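Local structure of protein (GYP1P) (Saccharomyces cerevisiae, 1FKM) at residues E187-T190 and D191-I194; C239-M242 and R243-M247; I251-W254 and D255-S259; T86-Q89 and I90-D93. The protein stimulates GTP hydrolysis by Ypt/Rab GTPases, chiefly YPT1 and YPT7, through its Rab-GAP TBC domain, which supplies arginine and glutamine fingers in trans. One frame throughout, in Å; residues are numbered along the deposited sequence.

Contact 1 (E187-T190 and D191-I194); sequences EQIT and DNYI
I189 and T190 each offer a backbone carbonyl to the amide three residues on, making two overlapping turns in the TBC-domain loop that joins helix 168-186 to helix 198-214. N192 N reaches I189 O over 3.0 Å, and Y193 N reaches T190 O over 3.1 Å, so both amides are satisfied within the turns. The N192 side chain lies obliquely across I189, with OD1 3.6 Å from I189 CB, and this oxygen is satisfied by N325 ND2 of helix 324-338. N192 ND2 makes a weak, bent bond to D191 OD1 at 3.3 Å; the main partner of the D191 carboxylate is R202, which holds OD2 in a salt bridge. With alanine at N192, N325 would probably lose this acceptor and part of I189 would be uncovered. Y193 bonds through OH to N238 O and packs its side chain on I133 and L136, about 8 Å from the side chain of the glutamine finger Q131. I189 CG1 is wedged between its own backbone N and carbonyl carbon (chi1 51°), and from there CD1 meets the Y193 ring at its edge, in plane, 3.8 Å from CE2.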
loop_
_atom_site.group_PDB
_atom_site.type_symbol
_atom_site.label_atom_id
_atom_site.label_comp_id
_atom_site.label_asym_id
_atom_site.label_seq_id
_atom_site.Cartn_x
_atom_site.Cartn_y
_atom_site.Cartn_z
ATOM N N GLU A 187 -10.023 -4.037 4.015
ATOM C CA GLU A 187 -11.032 -5.054 4.289
ATOM C C GLU A 187 -10.440 -6.458 4.167
ATOM O O GLU A 187 -11.029 -7.429 4.642
ATOM C CB GLU A 187 -12.235 -4.896 3.349
ATOM C CG GLU A 187 -12.988 -3.592 3.552
ATOM C CD GLU A 187 -14.204 -3.455 2.656
ATOM O OE1 GLU A 187 -14.115 -3.829 1.465
ATOM O OE2 GLU A 187 -15.245 -2.955 3.141
ATOM N N GLN A 188 -9.268 -6.565 3.549
ATOM C CA GLN A 188 -8.621 -7.868 3.389
ATOM C C GLN A 188 -7.784 -8.216 4.618
ATOM O O GLN A 188 -7.383 -9.367 4.804
ATOM C CB GLN A 188 -7.721 -7.872 2.148
ATOM C CG GLN A 188 -8.411 -7.411 0.875
ATOM C CD GLN A 188 -7.499 -7.455 -0.336
ATOM O OE1 GLN A 188 -7.688 -6.704 -1.294
ATOM N NE2 GLN A 188 -6.515 -8.347 -0.308
ATOM N N ILE A 189 -7.521 -7.213 5.449
ATOM C CA ILE A 189 -6.723 -7.389 6.661
ATOM C C ILE A 189 -7.364 -6.604 7.803
ATOM O O ILE A 189 -6.686 -5.926 8.572
ATOM C CB ILE A 189 -5.274 -6.883 6.440
ATOM C CG1 ILE A 189 -5.295 -5.460 5.864
ATOM C CG2 ILE A 189 -4.545 -7.817 5.493
ATOM C CD1 ILE A 189 -3.899 -4.850 5.630
ATOM N N THR A 190 -8.682 -6.714 7.911
ATOM C CA THR A 190 -9.431 -5.986 8.926
ATOM C C THR A 190 -8.881 -6.076 10.344
ATOM O O THR A 190 -8.669 -5.050 10.993
ATOM C CB THR A 190 -10.907 -6.442 8.945
ATOM O OG1 THR A 190 -11.457 -6.302 7.630
ATOM C CG2 THR A 190 -11.720 -5.597 9.923
ATOM N N ASP A 191 -8.628 -7.291 10.822
ATOM C CA ASP A 191 -8.155 -7.449 12.193
ATOM C C ASP A 191 -6.737 -6.958 12.452
ATOM O O ASP A 191 -6.276 -6.962 13.595
ATOM C CB ASP A 191 -8.342 -8.904 12.652
ATOM C CG ASP A 191 -7.105 -9.745 12.471
ATOM O OD1 ASP A 191 -6.511 -9.720 11.376
ATOM O OD2 ASP A 191 -6.737 -10.447 13.435
ATOM N N ASN A 192 -6.046 -6.514 11.405
ATOM C CA ASN A 192 -4.700 -5.972 11.596
ATOM C C ASN A 192 -4.835 -4.613 12.277
ATOM O O ASN A 192 -3.916 -4.153 12.965
ATOM C CB ASN A 192 -3.977 -5.754 10.257
ATOM C CG ASN A 192 -3.389 -7.028 9.686
ATOM O OD1 ASN A 192 -2.575 -6.984 8.755
ATOM N ND2 ASN A 192 -3.798 -8.165 10.224
ATOM N N TYR A 193 -5.987 -3.973 12.100
ATOM C CA TYR A 193 -6.174 -2.647 12.671
ATOM C C TYR A 193 -7.240 -2.443 13.744
ATOM O O TYR A 193 -7.437 -1.323 14.204
ATOM C CB TYR A 193 -6.366 -1.636 11.539
ATOM C CG TYR A 193 -5.195 -1.648 10.583
ATOM C CD1 TYR A 193 -3.985 -1.041 10.931
ATOM C CD2 TYR A 193 -5.249 -2.370 9.392
ATOM C CE1 TYR A 193 -2.856 -1.168 10.123
ATOM C CE2 TYR A 193 -4.121 -2.503 8.572
ATOM C CZ TYR A 193 -2.930 -1.902 8.953
ATOM O OH TYR A 193 -1.800 -2.072 8.188
ATOM N N ILE A 194 -7.934 -3.496 14.158
ATOM C CA ILE A 194 -8.906 -3.292 15.219
ATOM C C ILE A 194 -8.096 -3.145 16.505
ATOM O O ILE A 194 -6.918 -3.502 16.542
ATOM C CB ILE A 194 -9.913 -4.461 15.321
ATOM C CG1 ILE A 194 -9.193 -5.764 15.661
ATOM C CG2 ILE A 194 -10.669 -4.596 13.994
ATOM C CD1 ILE A 194 -10.137 -6.951 15.848
#

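Contact 2 (C239-M242 and R243-M247); sequences CLLM and REFQM
C239, the first residue to leave helix 230-238, lays its sulfur alongside R243: SG is 3.9 Å from R243 CG and also sits beside NH1, near the guanidinium plane. Bends at chi2 (-73°) and chi3 fold the arginine back far enough for this. Next comes L240, whose positive phi makes it the C-prime residue of a Schellman motif that ends the helix, with L241 N bonded to W236 O. C239 to M242 form a type I' turn, closed by M242 N on C239 O at 3.0 Å. L241 touches both E244 and F245. Its carbonyl O takes E244 N at 2.9 Å, its side chain crosses that of E244 at roughly a right angle, CD2 lying 3.6 Å from E244 CG, and its CB meets the F245 ring in plane at the edge, 3.9 Å from CE2. Selenomethionine M242 ends the segment, reaching with CE to 4.3 Å from SE of selenomethionine M247. The R243 side chain lies about 6 Å from that of the glutamine finger Q131. Within the turn the contacts are backbone bonds and carbon and sulfur packing, while the E244 charge pairs with R235 of helix 230-238 and that of R243 only weakly, at long range, with D135 of helix 133-145.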
loop_
_atom_site.group_PDB
_atom_site.type_symbol
_atom_site.label_atom_id
_atom_site.label_comp_id
_atom_site.label_asym_id
_atom_site.label_seq_id
_atom_site.Cartn_x
_atom_site.Cartn_y
_atom_site.Cartn_z
ATOM N N CYS A 239 2.839 -1.372 8.322
ATOM C CA CYS A 239 2.872 -0.504 7.142
ATOM C C CYS A 239 3.184 -1.266 5.853
ATOM O O CYS A 239 3.562 -0.666 4.851
ATOM C CB CYS A 239 3.918 0.600 7.347
ATOM S SG CYS A 239 3.819 1.436 8.951
ATOM N N LEU A 240 3.012 -2.585 5.881
ATOM C CA LEU A 240 3.291 -3.426 4.721
ATOM C C LEU A 240 4.657 -3.128 4.081
ATOM O O LEU A 240 4.758 -2.941 2.864
ATOM C CB LEU A 240 2.179 -3.282 3.672
ATOM C CG LEU A 240 0.778 -3.772 4.056
ATOM C CD1 LEU A 240 -0.169 -3.572 2.882
ATOM C CD2 LEU A 240 0.824 -5.246 4.444
ATOM N N LEU A 241 5.696 -3.088 4.912
ATOM C CA LEU A 241 7.071 -2.843 4.462
ATOM C C LEU A 241 7.361 -1.480 3.842
ATOM O O LEU A 241 8.488 -1.211 3.421
ATOM C CB LEU A 241 7.509 -3.941 3.481
ATOM C CG LEU A 241 7.896 -5.296 4.082
ATOM C CD1 LEU A 241 8.176 -6.306 2.974
ATOM C CD2 LEU A 241 9.124 -5.121 4.958
HETATM N N MSE A 242 6.363 -0.605 3.801
HETATM C CA MSE A 242 6.566 0.714 3.210
HETATM C C MSE A 242 7.688 1.532 3.828
HETATM O O MSE A 242 8.368 2.286 3.133
HETATM C CB MSE A 242 5.286 1.532 3.290
HETATM C CG MSE A 242 4.227 1.140 2.307
HETATM SE SE MSE A 242 2.814 2.432 2.466
HETATM C CE MSE A 242 3.816 4.009 1.955
ATOM N N ARG A 243 7.880 1.393 5.131
ATOM C CA ARG A 243 8.909 2.154 5.820
ATOM C C ARG A 243 10.302 1.566 5.633
ATOM O O ARG A 243 11.272 2.081 6.186
ATOM C CB ARG A 243 8.572 2.236 7.310
ATOM C CG ARG A 243 7.175 2.775 7.581
ATOM C CD ARG A 243 7.093 4.267 7.326
ATOM N NE ARG A 243 7.697 5.023 8.419
ATOM C CZ ARG A 243 7.205 5.068 9.652
ATOM N NH1 ARG A 243 6.097 4.404 9.951
ATOM N NH2 ARG A 243 7.823 5.770 10.592
ATOM N N GLU A 244 10.398 0.503 4.839
ATOM C CA GLU A 244 11.678 -0.158 4.599
ATOM C C GLU A 244 12.185 0.022 3.170
ATOM O O GLU A 244 13.264 -0.466 2.831
ATOM C CB GLU A 244 11.564 -1.661 4.872
ATOM C CG GLU A 244 10.670 -2.044 6.041
ATOM C CD GLU A 244 11.024 -1.306 7.305
ATOM O OE1 GLU A 244 12.224 -1.251 7.639
ATOM O OE2 GLU A 244 10.103 -0.788 7.969
ATOM N N PHE A 245 11.404 0.703 2.335
ATOM C CA PHE A 245 11.777 0.913 0.937
ATOM C C PHE A 245 11.457 2.322 0.461
ATOM O O PHE A 245 10.713 3.052 1.115
ATOM C CB PHE A 245 11.011 -0.055 0.021
ATOM C CG PHE A 245 11.288 -1.505 0.277
ATOM C CD1 PHE A 245 12.468 -2.088 -0.172
ATOM C CD2 PHE A 245 10.355 -2.298 0.930
ATOM C CE1 PHE A 245 12.720 -3.449 0.026
ATOM C CE2 PHE A 245 10.592 -3.656 1.133
ATOM C CZ PHE A 245 11.780 -4.233 0.678
ATOM N N GLN A 246 12.022 2.688 -0.689
ATOM C CA GLN A 246 11.761 3.984 -1.301
ATOM C C GLN A 246 10.365 3.855 -1.920
ATOM O O GLN A 246 9.958 2.757 -2.288
ATOM C CB GLN A 246 12.778 4.269 -2.410
ATOM C CG GLN A 246 14.215 4.401 -1.923
ATOM C CD GLN A 246 14.374 5.516 -0.915
ATOM O OE1 GLN A 246 14.021 6.665 -1.184
ATOM N NE2 GLN A 246 14.903 5.185 0.257
HETATM N N MSE A 247 9.638 4.962 -2.042
HETATM C CA MSE A 247 8.290 4.912 -2.616
HETATM C C MSE A 247 8.213 4.273 -3.999
HETATM O O MSE A 247 7.247 3.585 -4.308
HETATM C CB MSE A 247 7.675 6.313 -2.672
HETATM C CG MSE A 247 6.605 6.531 -1.621
HETATM SE SE MSE A 247 4.984 5.496 -1.937
HETATM C CE MSE A 247 3.702 6.920 -1.662
#

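Contact 3 (I251-W254 and D255-S259); sequences IRMW and DTYLS
R252 and T256, one helical turn apart on helix 247-261, are joined by a nearly straight bond from R252 NH1 to T256 OG1 at 3.0 Å. The arginine sets CG anti to its backbone N (chi1 171°) and then bends at chi2 (61°), which carries the guanidinium forward along the helix so that its edge faces the hydroxyl. D255 OD2, 4.4 Å from R252 NH1, lies well out of the guanidinium plane, where it can probably act through its charge alone. Beyond the helix, T256 OG1 also bonds to W31 O, E365 forms a salt bridge with R252 NE, and R39, W43 and I34 hold the D255 carboxylate. A leucine in place of R252 would probably leave E365 without its positive mate and T256 OG1 without this donor. Further round the helix, selenomethionine M253 runs side by side with Y257, whose hydroxyl bonds to H328, and a bend at chi3 turns M253 CE to 3.8 Å from Y257 CE1. W254 and Y257 have nearly parallel rings, 22° between planes, but slid so far apart that they barely overlap. S259 OG grips D255 O at 2.7 Å from one face of the carbonyl while S259 N approaches from the other. Buried side chains packed by helices 39-46, 133-145, 324-338 and 365-382 mark this as a central helix of the all-helical TBC domain.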
loop_
_atom_site.group_PDB
_atom_site.type_symbol
_atom_site.label_atom_id
_atom_site.label_comp_id
_atom_site.label_asym_id
_atom_site.label_seq_id
_atom_site.Cartn_x
_atom_site.Cartn_y
_atom_site.Cartn_z
ATOM N N ILE A 251 5.675 1.254 -4.806
ATOM C CA ILE A 251 4.702 1.273 -5.895
ATOM C C ILE A 251 4.824 0.025 -6.766
ATOM O O ILE A 251 3.826 -0.628 -7.080
ATOM C CB ILE A 251 4.876 2.537 -6.782
ATOM C CG1 ILE A 251 4.657 3.800 -5.942
ATOM C CG2 ILE A 251 3.896 2.504 -7.948
ATOM C CD1 ILE A 251 3.321 3.846 -5.249
ATOM N N ARG A 252 6.050 -0.312 -7.149
ATOM C CA ARG A 252 6.285 -1.490 -7.975
ATOM C C ARG A 252 5.854 -2.761 -7.252
ATOM O O ARG A 252 5.258 -3.653 -7.852
ATOM C CB ARG A 252 7.762 -1.580 -8.365
ATOM C CG ARG A 252 8.142 -2.887 -9.047
ATOM C CD ARG A 252 7.393 -3.120 -10.356
ATOM N NE ARG A 252 7.758 -4.422 -10.910
ATOM C CZ ARG A 252 7.263 -5.580 -10.489
ATOM N NH1 ARG A 252 6.360 -5.605 -9.514
ATOM N NH2 ARG A 252 7.701 -6.717 -11.010
HETATM N N MSE A 253 6.156 -2.844 -5.964
HETATM C CA MSE A 253 5.766 -4.007 -5.165
HETATM C C MSE A 253 4.254 -4.182 -5.173
HETATM O O MSE A 253 3.743 -5.306 -5.261
HETATM C CB MSE A 253 6.197 -3.836 -3.710
HETATM C CG MSE A 253 7.679 -3.878 -3.464
HETATM SE SE MSE A 253 8.026 -3.589 -1.585
HETATM C CE MSE A 253 7.069 -5.114 -0.879
ATOM N N TRP A 254 3.537 -3.070 -5.053
ATOM C CA TRP A 254 2.077 -3.135 -5.040
ATOM C C TRP A 254 1.461 -3.672 -6.330
ATOM O O TRP A 254 0.364 -4.226 -6.295
ATOM C CB TRP A 254 1.491 -1.770 -4.656
ATOM C CG TRP A 254 1.563 -1.542 -3.161
ATOM C CD1 TRP A 254 2.554 -1.964 -2.317
ATOM C CD2 TRP A 254 0.619 -0.836 -2.342
ATOM N NE1 TRP A 254 2.287 -1.568 -1.029
ATOM C CE2 TRP A 254 1.107 -0.873 -1.016
ATOM C CE3 TRP A 254 -0.591 -0.176 -2.601
ATOM C CZ2 TRP A 254 0.425 -0.274 0.053
ATOM C CZ3 TRP A 254 -1.269 0.420 -1.535
ATOM C CH2 TRP A 254 -0.756 0.364 -0.228
ATOM N N ASP A 255 2.150 -3.528 -7.461
ATOM C CA ASP A 255 1.623 -4.077 -8.718
ATOM C C ASP A 255 1.452 -5.578 -8.486
ATOM O O ASP A 255 0.444 -6.183 -8.870
ATOM C CB ASP A 255 2.605 -3.930 -9.893
ATOM C CG ASP A 255 2.856 -2.495 -10.310
ATOM O OD1 ASP A 255 2.051 -1.596 -9.991
ATOM O OD2 ASP A 255 3.883 -2.277 -10.994
ATOM N N THR A 256 2.467 -6.174 -7.868
ATOM C CA THR A 256 2.461 -7.604 -7.597
ATOM C C THR A 256 1.527 -7.987 -6.457
ATOM O O THR A 256 0.819 -8.992 -6.554
ATOM C CB THR A 256 3.887 -8.121 -7.306
ATOM O OG1 THR A 256 4.717 -7.870 -8.445
ATOM C CG2 THR A 256 3.871 -9.632 -7.025
ATOM N N TYR A 257 1.518 -7.203 -5.379
ATOM C CA TYR A 257 0.616 -7.502 -4.277
ATOM C C TYR A 257 -0.832 -7.494 -4.764
ATOM O O TYR A 257 -1.599 -8.397 -4.444
ATOM C CB TYR A 257 0.770 -6.479 -3.152
ATOM C CG TYR A 257 1.825 -6.836 -2.133
ATOM C CD1 TYR A 257 3.137 -7.114 -2.518
ATOM C CD2 TYR A 257 1.521 -6.858 -0.771
ATOM C CE1 TYR A 257 4.121 -7.400 -1.567
ATOM C CE2 TYR A 257 2.492 -7.141 0.183
ATOM C CZ TYR A 257 3.788 -7.407 -0.219
ATOM O OH TYR A 257 4.752 -7.655 0.732
ATOM N N LEU A 258 -1.201 -6.476 -5.539
ATOM C CA LEU A 258 -2.571 -6.377 -6.045
ATOM C C LEU A 258 -2.901 -7.479 -7.055
ATOM O O LEU A 258 -4.038 -7.944 -7.121
ATOM C CB LEU A 258 -2.807 -4.993 -6.680
ATOM C CG LEU A 258 -2.745 -3.792 -5.721
ATOM C CD1 LEU A 258 -2.854 -2.492 -6.507
ATOM C CD2 LEU A 258 -3.867 -3.883 -4.702
ATOM N N SER A 259 -1.912 -7.892 -7.844
ATOM C CA SER A 259 -2.126 -8.950 -8.831
ATOM C C SER A 259 -2.256 -10.300 -8.135
ATOM O O SER A 259 -3.104 -11.117 -8.495
ATOM C CB SER A 259 -0.956 -9.026 -9.821
ATOM O OG SER A 259 -0.805 -7.830 -10.565
#

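Contact 4 (T86-Q89 and I90-D93); sequences TWHQ and IEID
T86 with I90 and W87 with E91 make this an i to i+4 contact along one helix, 83-93, near the surface of the TBC domain and just ahead of the arginine finger R96. The backbone is regular: I90 N bonds to T86 O at 3.0 Å, E91 N to W87 O also at 3.0 Å, and I92 N to H88 O at 3.1 Å. W87 O also takes a weak bond from I90 N and a hydrogen bond from Q114 NE2. On the outer face, H88 and E91 lie side by side and point the same way. With chi1 at 179°, E91 swings CG to the far side from its N and stays extended, which carries OE1 to the edge of the imidazole, 3.2 Å from H88 CD2. The ring and carboxylate planes stand almost perpendicular, 87° apart, and the oxygen meets a carbon rather than a ring nitrogen. The same H88 CD2 also lies in plane at the edge of the W87 ring. I90 faces inward, with CG1 3.4 Å from T86 O and CD1 4.1 Å from T86 CG2, and I92 runs CG1 to 3.2 Å from H88 O. D93, the last residue of the segment, meets the two fingers: OD1 makes a salt bridge with R96 NH2, while OD2 bonds to the Y129 hydroxyl and weakly to Q131 NE2. Helix 107-123 covers the inner side of this helix, with A121 against T86, Q114 and Y118 against I90, and Y118 meeting the W87 ring edge-to-face.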
loop_
_atom_site.group_PDB
_atom_site.type_symbol
_atom_site.label_atom_id
_atom_site.label_comp_id
_atom_site.label_asym_id
_atom_site.label_seq_id
_atom_site.Cartn_x
_atom_site.Cartn_y
_atom_site.Cartn_z
ATOM N N THR A 86 -11.345 12.474 16.936
ATOM C CA THR A 86 -10.726 11.630 15.913
ATOM C C THR A 86 -10.098 12.509 14.837
ATOM O O THR A 86 -9.007 12.221 14.333
ATOM C CB THR A 86 -11.770 10.685 15.273
ATOM O OG1 THR A 86 -12.200 9.741 16.256
ATOM C CG2 THR A 86 -11.175 9.933 14.078
ATOM N N TRP A 87 -10.795 13.582 14.488
ATOM C CA TRP A 87 -10.295 14.523 13.495
ATOM C C TRP A 87 -8.942 15.080 13.957
ATOM O O TRP A 87 -7.992 15.165 13.179
ATOM C CB TRP A 87 -11.313 15.655 13.305
ATOM C CG TRP A 87 -10.877 16.754 12.377
ATOM C CD1 TRP A 87 -10.194 17.889 12.715
ATOM C CD2 TRP A 87 -11.077 16.816 10.961
ATOM N NE1 TRP A 87 -9.958 18.650 11.599
ATOM C CE2 TRP A 87 -10.489 18.017 10.507
ATOM C CE3 TRP A 87 -11.697 15.972 10.029
ATOM C CZ2 TRP A 87 -10.502 18.397 9.164
ATOM C CZ3 TRP A 87 -11.711 16.351 8.693
ATOM C CH2 TRP A 87 -11.116 17.555 8.272
ATOM N N HIS A 88 -8.850 15.442 15.231
ATOM C CA HIS A 88 -7.602 15.994 15.760
ATOM C C HIS A 88 -6.506 14.939 15.877
ATOM O O HIS A 88 -5.328 15.232 15.707
ATOM C CB HIS A 88 -7.871 16.670 17.106
ATOM C CG HIS A 88 -8.610 17.965 16.977
ATOM N ND1 HIS A 88 -9.503 18.415 17.925
ATOM C CD2 HIS A 88 -8.590 18.907 16.003
ATOM C CE1 HIS A 88 -10.005 19.575 17.540
ATOM N NE2 HIS A 88 -9.467 19.896 16.377
ATOM N N GLN A 89 -6.901 13.705 16.156
ATOM C CA GLN A 89 -5.953 12.605 16.263
ATOM C C GLN A 89 -5.277 12.395 14.905
ATOM O O GLN A 89 -4.084 12.093 14.827
ATOM C CB GLN A 89 -6.701 11.347 16.700
ATOM C CG GLN A 89 -5.961 10.050 16.530
ATOM C CD GLN A 89 -6.804 8.868 16.983
ATOM O OE1 GLN A 89 -7.998 8.800 16.698
ATOM N NE2 GLN A 89 -6.183 7.928 17.684
ATOM N N ILE A 90 -6.041 12.569 13.832
ATOM C CA ILE A 90 -5.505 12.404 12.480
ATOM C C ILE A 90 -4.660 13.608 12.093
ATOM O O ILE A 90 -3.656 13.484 11.390
ATOM C CB ILE A 90 -6.645 12.239 11.464
ATOM C CG1 ILE A 90 -7.360 10.911 11.722
ATOM C CG2 ILE A 90 -6.104 12.296 10.037
ATOM C CD1 ILE A 90 -8.636 10.769 10.947
ATOM N N GLU A 91 -5.082 14.772 12.567
ATOM C CA GLU A 91 -4.402 16.033 12.309
ATOM C C GLU A 91 -2.971 15.975 12.827
ATOM O O GLU A 91 -2.066 16.598 12.270
ATOM C CB GLU A 91 -5.159 17.157 13.011
ATOM C CG GLU A 91 -4.556 18.532 12.863
ATOM C CD GLU A 91 -5.208 19.533 13.794
ATOM O OE1 GLU A 91 -6.454 19.632 13.779
ATOM O OE2 GLU A 91 -4.475 20.219 14.539
ATOM N N ILE A 92 -2.775 15.225 13.904
ATOM C CA ILE A 92 -1.461 15.071 14.511
ATOM C C ILE A 92 -0.499 14.246 13.647
ATOM O O ILE A 92 0.708 14.480 13.660
ATOM C CB ILE A 92 -1.586 14.419 15.905
ATOM C CG1 ILE A 92 -2.310 15.381 16.852
ATOM C CG2 ILE A 92 -0.217 14.051 16.448
ATOM C CD1 ILE A 92 -2.627 14.791 18.216
ATOM N N ASP A 93 -1.030 13.292 12.889
ATOM C CA ASP A 93 -0.184 12.448 12.046
ATOM C C ASP A 93 0.012 12.890 10.596
ATOM O O ASP A 93 1.062 12.631 10.006
ATOM C CB ASP A 93 -0.706 11.009 12.053
ATOM C CG ASP A 93 -0.303 10.251 13.301
ATOM O OD1 ASP A 93 0.341 10.854 14.186
ATOM O OD2 ASP A 93 -0.629 9.048 13.394
#

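Overall arrangement
From the N terminus the order is contact 4, contact 1, contact 2, contact 3. All are strictly in series, none nested in or crossing another, and each spans neighbouring residues instead of closing a long loop. Contact 4 lies on helix 83-93, and contact 1 shapes the loop leading to helix 198-214. Contact 2 turns the chain from helix 230-238 into helix 247-261, which carries contact 3. Only contacts 2 and 3 touch: F245 CD2 packs 3.7 Å from M253 SE. Contact 1 comes within about 5 Å of contact 2 at the nearest atoms. Contacts 4, 1 and 2 all approach the glutamine finger Q131, while contact 3 lies away from the fingers, in the helical core.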